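Local coordinates for uncharacterized protein Atu2773 (Agrobacterium tumefaciens, PDB 2QV5) that is of unknown function but probably acts on carbohydrates, as a member of the divergent polysaccharide deacetylase family, at residues G13-P16 and M17-Y20; S46-A49 and I50-P54; L68-W71 and M72-R76; L197-L200 and D201-E204; A225-S228 and K229-E233. All blocks are in the same frame, centred on the assembly; numbering follows the deposited sequence.

Contact 1: G13-P16 and M17-Y20; sequences GLRP and MEQY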
loop_
_atom_site.group_PDB
_atom_site.type_symbol
_atom_site.label_atom_id
_atom_site.label_comp_id
_atom_site.label_asym_id
_atom_site.label_seq_id
_atom_site.Cartn_x
_atom_site.Cartn_y
_atom_site.Cartn_z
ATOM N N GLY A 13 -4.744 -8.865 -21.835
ATOM C CA GLY A 13 -3.843 -9.294 -20.776
ATOM C C GLY A 13 -3.259 -8.165 -19.945
ATOM O O GLY A 13 -2.448 -8.411 -19.059
ATOM N N LEU A 14 -3.641 -6.925 -20.224
ATOM C CA LEU A 14 -3.081 -5.812 -19.451
ATOM C C LEU A 14 -3.665 -5.791 -18.028
ATOM O O LEU A 14 -4.872 -5.899 -17.829
ATOM C CB LEU A 14 -3.260 -4.464 -20.160
ATOM C CG LEU A 14 -2.449 -3.287 -19.591
ATOM C CD1 LEU A 14 -0.947 -3.416 -19.865
ATOM C CD2 LEU A 14 -2.951 -1.990 -20.141
ATOM N N ARG A 15 -2.765 -5.683 -17.058
ATOM C CA ARG A 15 -3.074 -5.781 -15.644
ATOM C C ARG A 15 -3.190 -4.370 -15.080
ATOM O O ARG A 15 -2.494 -3.470 -15.547
ATOM C CB ARG A 15 -1.940 -6.531 -14.937
ATOM C CG ARG A 15 -1.839 -7.982 -15.348
ATOM C CD ARG A 15 -0.614 -8.647 -14.739
ATOM N NE ARG A 15 0.603 -8.141 -15.366
ATOM C CZ ARG A 15 1.834 -8.511 -15.029
ATOM N NH1 ARG A 15 2.019 -9.401 -14.059
ATOM N NH2 ARG A 15 2.880 -7.987 -15.662
ATOM N N PRO A 16 -4.080 -4.166 -14.092
ATOM C CA PRO A 16 -4.122 -2.900 -13.340
ATOM C C PRO A 16 -2.759 -2.438 -12.832
ATOM O O PRO A 16 -2.444 -1.248 -12.912
ATOM C CB PRO A 16 -5.046 -3.221 -12.166
ATOM C CG PRO A 16 -5.961 -4.269 -12.692
ATOM C CD PRO A 16 -5.153 -5.091 -13.673
ATOM N N MET A 17 -1.931 -3.377 -12.376
ATOM C CA MET A 17 -0.597 -3.044 -11.874
ATOM C C MET A 17 0.377 -2.485 -12.939
ATOM O O MET A 17 1.366 -1.870 -12.578
ATOM C CB MET A 17 0.021 -4.239 -11.143
ATOM C CG MET A 17 0.343 -5.462 -11.995
ATOM S SD MET A 17 1.028 -6.764 -10.916
ATOM C CE MET A 17 2.521 -6.035 -10.397
ATOM N N GLU A 18 0.084 -2.731 -14.225
ATOM C CA GLU A 18 0.782 -2.120 -15.364
ATOM C C GLU A 18 0.076 -0.837 -15.820
ATOM O O GLU A 18 0.714 0.198 -16.038
ATOM C CB GLU A 18 0.850 -3.106 -16.541
ATOM C CG GLU A 18 1.706 -4.337 -16.291
ATOM C CD GLU A 18 1.458 -5.475 -17.294
ATOM O OE1 GLU A 18 0.282 -5.731 -17.651
ATOM O OE2 GLU A 18 2.446 -6.131 -17.698
ATOM N N GLN A 19 -1.244 -0.914 -15.955
ATOM C CA GLN A 19 -2.053 0.180 -16.495
ATOM C C GLN A 19 -1.962 1.473 -15.661
ATOM O O GLN A 19 -1.896 2.570 -16.213
ATOM C CB GLN A 19 -3.509 -0.289 -16.616
ATOM C CG GLN A 19 -4.334 0.515 -17.588
ATOM C CD GLN A 19 -5.766 0.024 -17.715
ATOM O OE1 GLN A 19 -6.077 -1.129 -17.398
ATOM N NE2 GLN A 19 -6.651 0.906 -18.184
ATOM N N TYR A 20 -1.917 1.331 -14.340
ATOM C CA TYR A 20 -1.944 2.480 -13.428
ATOM C C TYR A 20 -0.624 2.701 -12.702
ATOM O O TYR A 20 -0.559 3.448 -11.724
ATOM C CB TYR A 20 -3.094 2.325 -12.426
ATOM C CG TYR A 20 -4.385 2.017 -13.134
ATOM C CD1 TYR A 20 -4.924 2.914 -14.052
ATOM C CD2 TYR A 20 -5.062 0.818 -12.897
ATOM C CE1 TYR A 20 -6.102 2.623 -14.732
ATOM C CE2 TYR A 20 -6.237 0.517 -13.564
ATOM C CZ TYR A 20 -6.757 1.424 -14.473
ATOM O OH TYR A 20 -7.929 1.127 -15.120
HETATM O O HOH W 1 0.398 -8.351 -18.358
#
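Arg15 and Gln19 are joined through the backbone at the start of a short helix, where Arg15 O accepts two N-H groups. Gln19 N arrives at 2.9 Å from Arg15 O, nearly in line with the C=O, while Glu18 N comes to it from above the carbonyl plane. One residue on, Pro16 O receives Tyr20 N where the chain leaves helical geometry. Arg15 holds the N-cap position, and Glu18, at the third position of the helix, reaches back to it. Its OE1 takes the N-cap amide, Arg15 N, at 3.1 Å through the anti lone pair. Its OE2 receives Arg15 NH2 in a straight salt bridge of 2.8 Å, and a weak bond runs from Arg15 NE to OE1. A bend at chi3 (-71°) turns the guanidinium toward the acid. The planes are 88° apart; OE2 lies in the guanidinium plane, and the N-H meets it from above the carboxylate. Met17 passes over one guanidinium face. Leu14 splits its branches, CD1 against Glu18 and CD2 3.8 Å from Gln19 CG. A water donates to Gly13 O and Glu18 OE1. One carboxylate thus caps the backbone and pairs with a cation, which probably stabilises its negative charge.

Contact 2: S46-A49 and I50-P54; sequences SQKA and IRDLP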
loop_
_atom_site.group_PDB
_atom_site.type_symbol
_atom_site.label_atom_id
_atom_site.label_comp_id
_atom_site.label_asym_id
_atom_site.label_seq_id
_atom_site.Cartn_x
_atom_site.Cartn_y
_atom_site.Cartn_z
ATOM N N SER A 46 -5.671 14.402 4.501
ATOM C CA SER A 46 -5.610 13.955 3.105
ATOM C C SER A 46 -5.261 15.114 2.193
ATOM O O SER A 46 -4.476 14.945 1.257
ATOM C CB SER A 46 -6.931 13.310 2.669
ATOM O OG SER A 46 -7.146 12.116 3.409
ATOM N N GLN A 47 -5.840 16.286 2.475
ATOM C CA GLN A 47 -5.524 17.517 1.739
ATOM C C GLN A 47 -4.048 17.872 1.842
ATOM O O GLN A 47 -3.422 18.209 0.836
ATOM C CB GLN A 47 -6.369 18.690 2.234
ATOM C CG GLN A 47 -6.316 19.915 1.318
ATOM C CD GLN A 47 -7.305 20.991 1.713
ATOM O OE1 GLN A 47 -7.837 20.994 2.828
ATOM N NE2 GLN A 47 -7.554 21.924 0.797
ATOM N N LYS A 48 -3.507 17.792 3.056
ATOM C CA LYS A 48 -2.097 18.089 3.297
ATOM C C LYS A 48 -1.202 17.102 2.551
ATOM O O LYS A 48 -0.224 17.519 1.936
ATOM C CB LYS A 48 -1.779 18.071 4.794
ATOM C CG LYS A 48 -0.418 18.640 5.130
ATOM C CD LYS A 48 -0.136 18.590 6.624
ATOM C CE LYS A 48 1.353 18.819 6.911
ATOM N NZ LYS A 48 1.903 20.029 6.216
ATOM N N ALA A 49 -1.566 15.813 2.581
ATOM C CA ALA A 49 -0.798 14.744 1.899
ATOM C C ALA A 49 -0.658 15.015 0.397
ATOM O O ALA A 49 0.431 14.917 -0.145
ATOM C CB ALA A 49 -1.448 13.375 2.134
ATOM N N ILE A 50 -1.774 15.353 -0.255
ATOM C CA ILE A 50 -1.816 15.650 -1.685
ATOM C C ILE A 50 -1.045 16.939 -2.016
ATOM O O ILE A 50 -0.307 16.998 -3.005
ATOM C CB ILE A 50 -3.298 15.813 -2.171
ATOM C CG1 ILE A 50 -4.110 14.532 -1.935
ATOM C CG2 ILE A 50 -3.374 16.256 -3.637
ATOM C CD1 ILE A 50 -3.754 13.381 -2.816
ATOM N N ARG A 51 -1.237 17.965 -1.186
ATOM C CA ARG A 51 -0.546 19.261 -1.323
ATOM C C ARG A 51 0.986 19.157 -1.222
ATOM O O ARG A 51 1.710 19.825 -1.971
ATOM C CB ARG A 51 -1.074 20.213 -0.246
ATOM C CG ARG A 51 -0.649 21.663 -0.343
ATOM C CD ARG A 51 -1.199 22.412 0.866
ATOM N NE ARG A 51 -0.532 23.693 1.089
ATOM C CZ ARG A 51 0.487 23.882 1.925
ATOM N NH1 ARG A 51 0.977 22.871 2.635
ATOM N NH2 ARG A 51 1.018 25.094 2.052
ATOM N N ASP A 52 1.469 18.318 -0.305
ATOM C CA ASP A 52 2.887 18.308 0.074
ATOM C C ASP A 52 3.781 17.209 -0.502
ATOM O O ASP A 52 4.967 17.451 -0.741
ATOM C CB ASP A 52 3.041 18.314 1.599
ATOM C CG ASP A 52 2.566 19.606 2.242
ATOM O OD1 ASP A 52 2.260 20.583 1.520
ATOM O OD2 ASP A 52 2.491 19.631 3.487
ATOM N N LEU A 53 3.250 16.000 -0.677
ATOM C CA LEU A 53 4.085 14.883 -1.132
ATOM C C LEU A 53 4.327 15.002 -2.635
ATOM O O LEU A 53 3.411 15.338 -3.367
ATOM C CB LEU A 53 3.453 13.524 -0.788
ATOM C CG LEU A 53 3.251 13.251 0.714
ATOM C CD1 LEU A 53 2.191 12.197 0.962
ATOM C CD2 LEU A 53 4.551 12.859 1.394
ATOM N N PRO A 54 5.572 14.757 -3.090
ATOM C CA PRO A 54 5.825 14.676 -4.531
ATOM C C PRO A 54 5.132 13.446 -5.138
ATOM O O PRO A 54 4.882 12.464 -4.412
ATOM C CB PRO A 54 7.353 14.556 -4.606
ATOM C CG PRO A 54 7.738 13.958 -3.311
ATOM C CD PRO A 54 6.813 14.573 -2.315
#
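Lys48 lies across Asp52, one helical turn further on, and ends in a salt bridge of 2.8 Å from its NZ to Asp52 OD2. The lysine leaves the helix with CG opposite the backbone N (chi1 -168°) and stays extended until the last bond, where a bend of 50° at chi4 turns the ammonium to meet OD2 nearly along its C-O bond. Its base joins in as well, for Lys48 CG is 3.5 Å from the same OD2. Asp52 is held from a second direction by its neighbour in sequence, Arg51 NH1 meeting Asp52 OD1 at 2.9 Å. Each carboxylate oxygen therefore has its own cation, and the three residues form a small network in which the acid probably eases the approach of two like charges, Lys48 NZ and Arg51 NH1 being 4.7 Å apart.

Apolar groups make the corresponding i to i+4 contact on the inner side. Leu53 CD1 packs 4.0 Å from Ala49 CB, while Leu53 N closes the last regular turn by bonding to Ala49 O. Ile50 lays CG1 against Ser46 O at 3.2 Å, beside the backbone bond from Ile50 N to that oxygen. Ser46 OG turns back to Ser42 O and Gly40 N.

The helix 43-52 is the crossover of a beta-alpha-beta unit between strands 30-39 and 58-62. Ile50 and Leu53 rest on Leu59, with Leu39 and Val36 supplying the other strand. Helix 68-78 adjoins through Trp71 and Ala75, both touching Ile50, and helix 221-233 receives Asp52 at Ile224 and Leu53 at Ser228.

Contact 3: L68-W71 and M72-R76; sequences LQRW and MQDAR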
loop_
_atom_site.group_PDB
_atom_site.type_symbol
_atom_site.label_atom_id
_atom_site.label_comp_id
_atom_site.label_asym_id
_atom_site.label_seq_id
_atom_site.Cartn_x
_atom_site.Cartn_y
_atom_site.Cartn_z
ATOM N N LEU A 68 -13.410 9.662 -1.029
ATOM C CA LEU A 68 -12.406 8.836 -1.699
ATOM C C LEU A 68 -12.265 9.209 -3.169
ATOM O O LEU A 68 -11.152 9.313 -3.664
ATOM C CB LEU A 68 -12.706 7.346 -1.537
ATOM C CG LEU A 68 -12.508 6.798 -0.114
ATOM C CD1 LEU A 68 -12.898 5.342 -0.043
ATOM C CD2 LEU A 68 -11.078 7.008 0.412
ATOM N N GLN A 69 -13.391 9.444 -3.835
ATOM C CA GLN A 69 -13.384 9.904 -5.226
ATOM C C GLN A 69 -12.659 11.246 -5.393
ATOM O O GLN A 69 -11.903 11.425 -6.357
ATOM C CB GLN A 69 -14.814 10.013 -5.750
ATOM C CG GLN A 69 -14.947 9.838 -7.241
ATOM C CD GLN A 69 -16.396 9.865 -7.703
ATOM O OE1 GLN A 69 -16.745 10.585 -8.638
ATOM N NE2 GLN A 69 -17.245 9.079 -7.048
ATOM N N ARG A 70 -12.879 12.179 -4.464
ATOM C CA ARG A 70 -12.165 13.467 -4.492
ATOM C C ARG A 70 -10.650 13.271 -4.370
ATOM O O ARG A 70 -9.880 13.788 -5.190
ATOM C CB ARG A 70 -12.639 14.420 -3.376
ATOM C CG ARG A 70 -11.886 15.738 -3.404
ATOM C CD ARG A 70 -11.834 16.461 -2.067
ATOM N NE ARG A 70 -11.199 17.765 -2.255
ATOM C CZ ARG A 70 -11.368 18.820 -1.466
ATOM N NH1 ARG A 70 -12.151 18.748 -0.406
ATOM N NH2 ARG A 70 -10.745 19.956 -1.744
ATOM N N TRP A 71 -10.225 12.525 -3.352
ATOM C CA TRP A 71 -8.791 12.340 -3.107
ATOM C C TRP A 71 -8.139 11.476 -4.205
ATOM O O TRP A 71 -6.990 11.694 -4.561
ATOM C CB TRP A 71 -8.511 11.845 -1.668
ATOM C CG TRP A 71 -9.052 12.821 -0.639
ATOM C CD1 TRP A 71 -9.958 12.553 0.343
ATOM C CD2 TRP A 71 -8.769 14.232 -0.552
ATOM N NE1 TRP A 71 -10.244 13.695 1.046
ATOM C CE2 TRP A 71 -9.532 14.742 0.519
ATOM C CE3 TRP A 71 -7.938 15.108 -1.268
ATOM C CZ2 TRP A 71 -9.493 16.087 0.890
ATOM C CZ3 TRP A 71 -7.907 16.449 -0.900
ATOM C CH2 TRP A 71 -8.687 16.923 0.165
ATOM N N MET A 72 -8.912 10.547 -4.762
ATOM C CA MET A 72 -8.497 9.705 -5.908
ATOM C C MET A 72 -8.128 10.601 -7.119
ATOM O O MET A 72 -7.020 10.516 -7.673
ATOM C CB MET A 72 -9.673 8.781 -6.272
ATOM C CG MET A 72 -9.397 7.402 -6.838
ATOM S SD MET A 72 -10.544 7.125 -8.225
ATOM C CE MET A 72 -9.554 8.109 -9.337
ATOM N N GLN A 73 -9.056 11.474 -7.508
ATOM C CA GLN A 73 -8.863 12.357 -8.663
ATOM C C GLN A 73 -7.719 13.354 -8.466
ATOM O O GLN A 73 -6.967 13.592 -9.402
ATOM C CB GLN A 73 -10.163 13.107 -9.001
ATOM C CG GLN A 73 -11.300 12.210 -9.498
ATOM C CD GLN A 73 -12.659 12.920 -9.530
ATOM O OE1 GLN A 73 -12.741 14.151 -9.569
ATOM N NE2 GLN A 73 -13.729 12.136 -9.519
ATOM N N ASP A 74 -7.596 13.921 -7.261
ATOM C CA ASP A 74 -6.491 14.812 -6.909
ATOM C C ASP A 74 -5.147 14.088 -6.990
ATOM O O ASP A 74 -4.200 14.597 -7.587
ATOM C CB ASP A 74 -6.663 15.396 -5.493
ATOM C CG ASP A 74 -7.789 16.429 -5.396
ATOM O OD1 ASP A 74 -8.582 16.591 -6.351
ATOM O OD2 ASP A 74 -7.880 17.086 -4.336
ATOM N N ALA A 75 -5.076 12.891 -6.419
ATOM C CA ALA A 75 -3.817 12.123 -6.424
ATOM C C ALA A 75 -3.364 11.752 -7.835
ATOM O O ALA A 75 -2.202 11.974 -8.191
ATOM C CB ALA A 75 -3.949 10.888 -5.559
ATOM N N ARG A 76 -4.296 11.243 -8.646
ATOM C CA ARG A 76 -3.996 10.829 -10.018
ATOM C C ARG A 76 -3.703 12.011 -10.940
ATOM O O ARG A 76 -2.916 11.888 -11.874
ATOM C CB ARG A 76 -5.116 9.964 -10.594
ATOM C CG ARG A 76 -5.274 8.611 -9.898
ATOM C CD ARG A 76 -4.039 7.759 -10.106
ATOM N NE ARG A 76 -3.896 7.319 -11.491
ATOM C CZ ARG A 76 -2.810 6.726 -11.975
ATOM N NH1 ARG A 76 -1.761 6.508 -11.191
ATOM N NH2 ARG A 76 -2.775 6.353 -13.248
#
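The indole of Trp71 and the carboxylate of Asp74 stand nearly perpendicular, 85° apart, with Asp74 OD2 reaching obliquely to Trp71 CZ3 at 3.5 Å. One face of the indole carries the aliphatic part of Arg70, whose CD sits 3.7 Å above the ring plane toward its rim. The guanidinium in turn has Trp71 CH2 over one face, again off centre. At the pyrrole edge, Trp71 NE1 is hydrogen-bonded to Gln43 OE1 on the neighbouring helix. Asp74 also approaches Arg70, but only loosely: from Arg70 NE to Asp74 OD2 is 4.0 Å, a long salt bridge, and the guanidinium and carboxylate planes are 87° apart. OD2 thus lies near the six-membered ring of Trp71 and, at longer range, Arg70.

On the exposed side, Gln69 and Gln73 run alongside each other, both chains extended beyond CG and pointing the same way, their amides turned 48° apart; Gln73 NE2 is 3.5 Å from Gln69 CG. Met72 is packed closely at its base, with CB 3.0 Å from Leu68 O, the oxygen that also accepts Met72 N at 2.8 Å. Its first two torsions lie away from the staggered positions, consistent with some strain; the side chain touches Ile123 and Thr124.

Polar i to i+4 pairs thus line one side of the helix, while Leu68, Trp71 and Ala75 face Phe61 of strand 58-62. This amphipathic pattern is characteristic of a crossover helix, here linking parallel strands 58-62 and 82-88.

Contact 4: L197-L200 and D201-E204; sequences LRKL and DDLE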
loop_
_atom_site.group_PDB
_atom_site.type_symbol
_atom_site.label_atom_id
_atom_site.label_comp_id
_atom_site.label_asym_id
_atom_site.label_seq_id
_atom_site.Cartn_x
_atom_site.Cartn_y
_atom_site.Cartn_z
ATOM N N LEU A 197 13.239 10.614 10.497
ATOM C CA LEU A 197 14.554 10.786 9.837
ATOM C C LEU A 197 15.515 9.601 9.997
ATOM O O LEU A 197 16.214 9.237 9.047
ATOM C CB LEU A 197 15.250 12.072 10.301
ATOM C CG LEU A 197 14.560 13.390 9.950
ATOM C CD1 LEU A 197 15.371 14.609 10.415
ATOM C CD2 LEU A 197 14.282 13.443 8.468
ATOM N N ARG A 198 15.547 9.003 11.187
ATOM C CA ARG A 198 16.362 7.799 11.412
ATOM C C ARG A 198 15.882 6.617 10.576
ATOM O O ARG A 198 16.692 5.878 10.005
ATOM C CB ARG A 198 16.354 7.397 12.883
ATOM C CG ARG A 198 17.180 8.271 13.783
ATOM C CD ARG A 198 17.170 7.727 15.206
ATOM N NE ARG A 198 17.676 8.708 16.167
ATOM C CZ ARG A 198 16.915 9.408 17.003
ATOM N NH1 ARG A 198 15.598 9.239 17.021
ATOM N NH2 ARG A 198 17.479 10.275 17.836
ATOM N N LYS A 199 14.563 6.441 10.520
ATOM C CA LYS A 199 13.954 5.352 9.762
ATOM C C LYS A 199 14.144 5.532 8.254
ATOM O O LYS A 199 14.322 4.558 7.524
ATOM C CB LYS A 199 12.469 5.202 10.117
ATOM C CG LYS A 199 12.193 4.395 11.396
ATOM C CD LYS A 199 13.039 3.124 11.376
ATOM C CE LYS A 199 12.502 2.027 12.245
ATOM N NZ LYS A 199 13.185 0.752 11.872
ATOM N N LEU A 200 14.097 6.779 7.804
ATOM C CA LEU A 200 14.419 7.128 6.416
ATOM C C LEU A 200 15.887 6.873 6.084
ATOM O O LEU A 200 16.212 6.538 4.941
ATOM C CB LEU A 200 14.056 8.577 6.128
ATOM C CG LEU A 200 12.569 8.893 5.950
ATOM C CD1 LEU A 200 12.351 10.369 6.190
ATOM C CD2 LEU A 200 12.058 8.472 4.567
ATOM N N ASP A 201 16.766 7.021 7.077
ATOM C CA ASP A 201 18.165 6.562 6.936
ATOM C C ASP A 201 18.261 5.035 6.829
ATOM O O ASP A 201 19.039 4.524 6.019
ATOM C CB ASP A 201 19.049 7.032 8.101
ATOM C CG ASP A 201 19.326 8.522 8.072
ATOM O OD1 ASP A 201 19.437 9.112 6.974
ATOM O OD2 ASP A 201 19.457 9.105 9.169
ATOM N N ASP A 202 17.490 4.320 7.655
ATOM C CA ASP A 202 17.406 2.849 7.580
ATOM C C ASP A 202 16.972 2.428 6.175
ATOM O O ASP A 202 17.598 1.572 5.553
ATOM C CB ASP A 202 16.438 2.287 8.635
ATOM C CG ASP A 202 17.023 2.292 10.042
ATOM O OD1 ASP A 202 18.230 2.579 10.198
ATOM O OD2 ASP A 202 16.276 1.995 11.002
ATOM N N LEU A 203 15.942 3.092 5.657
ATOM C CA LEU A 203 15.422 2.818 4.318
ATOM C C LEU A 203 16.481 2.993 3.236
ATOM O O LEU A 203 16.626 2.146 2.341
ATOM C CB LEU A 203 14.213 3.715 4.013
ATOM C CG LEU A 203 13.406 3.424 2.732
ATOM C CD1 LEU A 203 12.799 2.024 2.784
ATOM C CD2 LEU A 203 12.314 4.477 2.561
ATOM N N GLU A 204 17.227 4.084 3.335
ATOM C CA GLU A 204 18.269 4.368 2.368
ATOM C C GLU A 204 19.361 3.289 2.435
ATOM O O GLU A 204 19.772 2.770 1.407
ATOM C CB GLU A 204 18.848 5.764 2.597
ATOM C CG GLU A 204 20.071 6.030 1.748
ATOM C CD GLU A 204 20.572 7.451 1.841
ATOM O OE1 GLU A 204 19.884 8.314 2.433
ATOM O OE2 GLU A 204 21.667 7.705 1.303
HETATM O O HOH W 2 17.105 11.267 7.427
#
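Lys199 can be followed from its CB to its ammonium, which meets Asp202, three residues along the helix. The chain starts away from the following turn, with CG beside the backbone N, and a kink at chi2 (-46°) bends it back to Asp202 from CD onward. CD comes 3.4 Å from Asp202 OD2, CE passes a little further off, and NZ closes on the same oxygen, also at 3.4 Å, in a weak hydrogen bond that forms part of a salt bridge. CD as well as the ammonium thus lies beside OD2. The other carboxylate oxygen, OD1, has a stronger partner in Arg205.

Asp201 folds back over the preceding turn. Its N bonds to Leu197 O at 3.0 Å, and a water donates both to Leu197 O, at 2.7 Å, and to Asp201 OD1, at 3.2 Å. OD2 of the same acid lies close to that carbonyl. On the buried side, Leu200 CD2 and Leu203 CD2 approach to only 4.5 Å. Leu203 reaches Val32 and Ile34 of the sheet, whereas Leu200 leans on Trp230.

Glu204 pairs with Arg208 and Arg237, so the three acids of this turn are not treated alike. Asp202 and Glu204 have cationic partners that probably offset their charge, while Asp201 OD1 receives a bond from water, consistent with its exposed position.

Contact 5: A225-S228 and K229-E233; sequences AAIS and KWSRE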
loop_
_atom_site.group_PDB
_atom_site.type_symbol
_atom_site.label_atom_id
_atom_site.label_comp_id
_atom_site.label_asym_id
_atom_site.label_seq_id
_atom_site.Cartn_x
_atom_site.Cartn_y
_atom_site.Cartn_z
ATOM N N ALA A 225 5.505 15.842 6.292
ATOM C CA ALA A 225 6.572 16.841 6.223
ATOM C C ALA A 225 7.968 16.213 6.028
ATOM O O ALA A 225 8.733 16.651 5.155
ATOM C CB ALA A 225 6.530 17.778 7.463
ATOM N N ALA A 226 8.274 15.169 6.795
ATOM C CA ALA A 226 9.576 14.497 6.726
ATOM C C ALA A 226 9.760 13.748 5.418
ATOM O O ALA A 226 10.824 13.819 4.826
ATOM C CB ALA A 226 9.765 13.535 7.902
ATOM N N ILE A 227 8.719 13.036 4.983
ATOM C CA ILE A 227 8.751 12.277 3.729
ATOM C C ILE A 227 8.803 13.200 2.516
ATOM O O ILE A 227 9.594 12.963 1.610
ATOM C CB ILE A 227 7.586 11.250 3.652
ATOM C CG1 ILE A 227 7.810 10.146 4.692
ATOM C CG2 ILE A 227 7.420 10.630 2.242
ATOM C CD1 ILE A 227 6.639 9.284 4.886
ATOM N N SER A 228 8.015 14.275 2.516
ATOM C CA SER A 228 8.088 15.252 1.420
ATOM C C SER A 228 9.507 15.772 1.208
ATOM O O SER A 228 10.016 15.748 0.089
ATOM C CB SER A 228 7.151 16.438 1.654
ATOM O OG SER A 228 5.803 16.009 1.703
ATOM N N LYS A 229 10.130 16.228 2.289
ATOM C CA LYS A 229 11.480 16.790 2.245
ATOM C C LYS A 229 12.541 15.767 1.793
ATOM O O LYS A 229 13.344 16.056 0.898
ATOM C CB LYS A 229 11.828 17.359 3.618
ATOM C CG LYS A 229 13.212 17.984 3.732
ATOM C CD LYS A 229 13.515 18.324 5.187
ATOM C CE LYS A 229 14.859 19.015 5.346
ATOM N NZ LYS A 229 15.940 18.350 4.563
ATOM N N TRP A 230 12.536 14.585 2.421
ATOM C CA TRP A 230 13.484 13.515 2.100
ATOM C C TRP A 230 13.378 13.034 0.632
ATOM O O TRP A 230 14.405 12.890 -0.045
ATOM C CB TRP A 230 13.303 12.341 3.074
ATOM C CG TRP A 230 14.391 11.294 2.990
ATOM C CD1 TRP A 230 15.546 11.253 3.709
ATOM C CD2 TRP A 230 14.411 10.148 2.128
ATOM N NE1 TRP A 230 16.288 10.152 3.350
ATOM C CE2 TRP A 230 15.614 9.459 2.379
ATOM C CE3 TRP A 230 13.527 9.636 1.167
ATOM C CZ2 TRP A 230 15.962 8.278 1.703
ATOM C CZ3 TRP A 230 13.876 8.467 0.489
ATOM C CH2 TRP A 230 15.083 7.801 0.766
ATOM N N SER A 231 12.146 12.814 0.150
ATOM C CA SER A 231 11.939 12.323 -1.213
ATOM C C SER A 231 12.359 13.345 -2.268
ATOM O O SER A 231 12.839 12.964 -3.338
ATOM C CB SER A 231 10.493 11.854 -1.438
ATOM O OG SER A 231 9.561 12.829 -1.014
ATOM N N ARG A 232 12.195 14.634 -1.956
ATOM C CA ARG A 232 12.640 15.718 -2.856
ATOM C C ARG A 232 14.163 15.832 -2.936
ATOM O O ARG A 232 14.705 16.290 -3.945
ATOM C CB ARG A 232 12.040 17.054 -2.434
ATOM C CG ARG A 232 10.587 17.221 -2.837
ATOM C CD ARG A 232 9.962 18.433 -2.169
ATOM N NE ARG A 232 8.513 18.288 -2.071
ATOM C CZ ARG A 232 7.658 18.557 -3.055
ATOM N NH1 ARG A 232 8.092 19.000 -4.231
ATOM N NH2 ARG A 232 6.357 18.381 -2.866
ATOM N N GLU A 233 14.844 15.397 -1.880
ATOM C CA GLU A 233 16.307 15.480 -1.792
ATOM C C GLU A 233 17.051 14.179 -2.134
ATOM O O GLU A 233 18.279 14.177 -2.256
ATOM C CB GLU A 233 16.708 15.981 -0.409
ATOM C CG GLU A 233 16.273 17.422 -0.139
ATOM C CD GLU A 233 16.606 17.894 1.276
ATOM O OE1 GLU A 233 17.179 17.107 2.061
ATOM O OE2 GLU A 233 16.293 19.061 1.601
#
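Ser231 bonds closely to the carbonyl of Ile227, whereas Lys229, on the exposed side of the helix, meets Ala225 through little more than a backbone bond. At the tight end, Ile227 O accepts Ser231 N at 2.9 Å. In the conformer described here, it also takes the hydroxyl, with OG 2.6 Å from Ile227 O. With chi1 at 50°, OG sits between the backbone N and carbonyl carbon, and the hydroxyl and amide reach the oxygen from opposite faces of its plane. Ser231 has a second conformer, so the side-chain bond should be treated as provisional. Next to it, Arg232 runs along the carbonyl of Ser228: its CG is 3.3 Å from Ser228 O, and its N bonds to that oxygen at 3.2 Å. Ser228 OG turns back to Ile224 O.

The outer side is looser. Lys229 N reaches Ala225 O at 3.2 Å, and Lys229 CB is 3.5 Å from the same oxygen, but the rest of the lysine heads away. Its NZ meets Glu233 OE1 at 3.1 Å in a salt bridge at the helix end. The buried Trp230 instead leads from this turn into neighbouring elements, its CB 3.4 Å from Ala226 O, the oxygen that accepts Trp230 N.

Helix 221-233 is held from several sides. Ile227 and Trp230 rest on Ile34 of strand 30-39, and Ile227 also touches Val36. Ala226 meets Ile196 of helix 193-210. Toward helix 43-52, Arg232 NH2 bonds to Asp52 O, the same carbonyl receiving a weak bond from Ser228 OG, and Pro54 packs on Ser231.

Along the chain the five contacts follow in series: none nests in or crosses another, and each is local, within one helix or at its start, closing no long loop. Contact 1 starts the short helix 16-19 and meets contact 3 where Tyr20 O and Arg76 NH1 lie 3.3 Å apart. Contacts 2 and 3 sit on successive crossover helices of the parallel sheet, packed with Gln47 CB 3.6 Å from Trp71 CH2. Much later in sequence, contacts 4 and 5 occupy helices 193-210 and 221-233, joined where Leu200 O is 3.7 Å from Trp230 CZ2. Contact 5 also touches contact 2, so helices from early and late in the chain form a row in the order 68-78, 43-52, 221-233, 193-210.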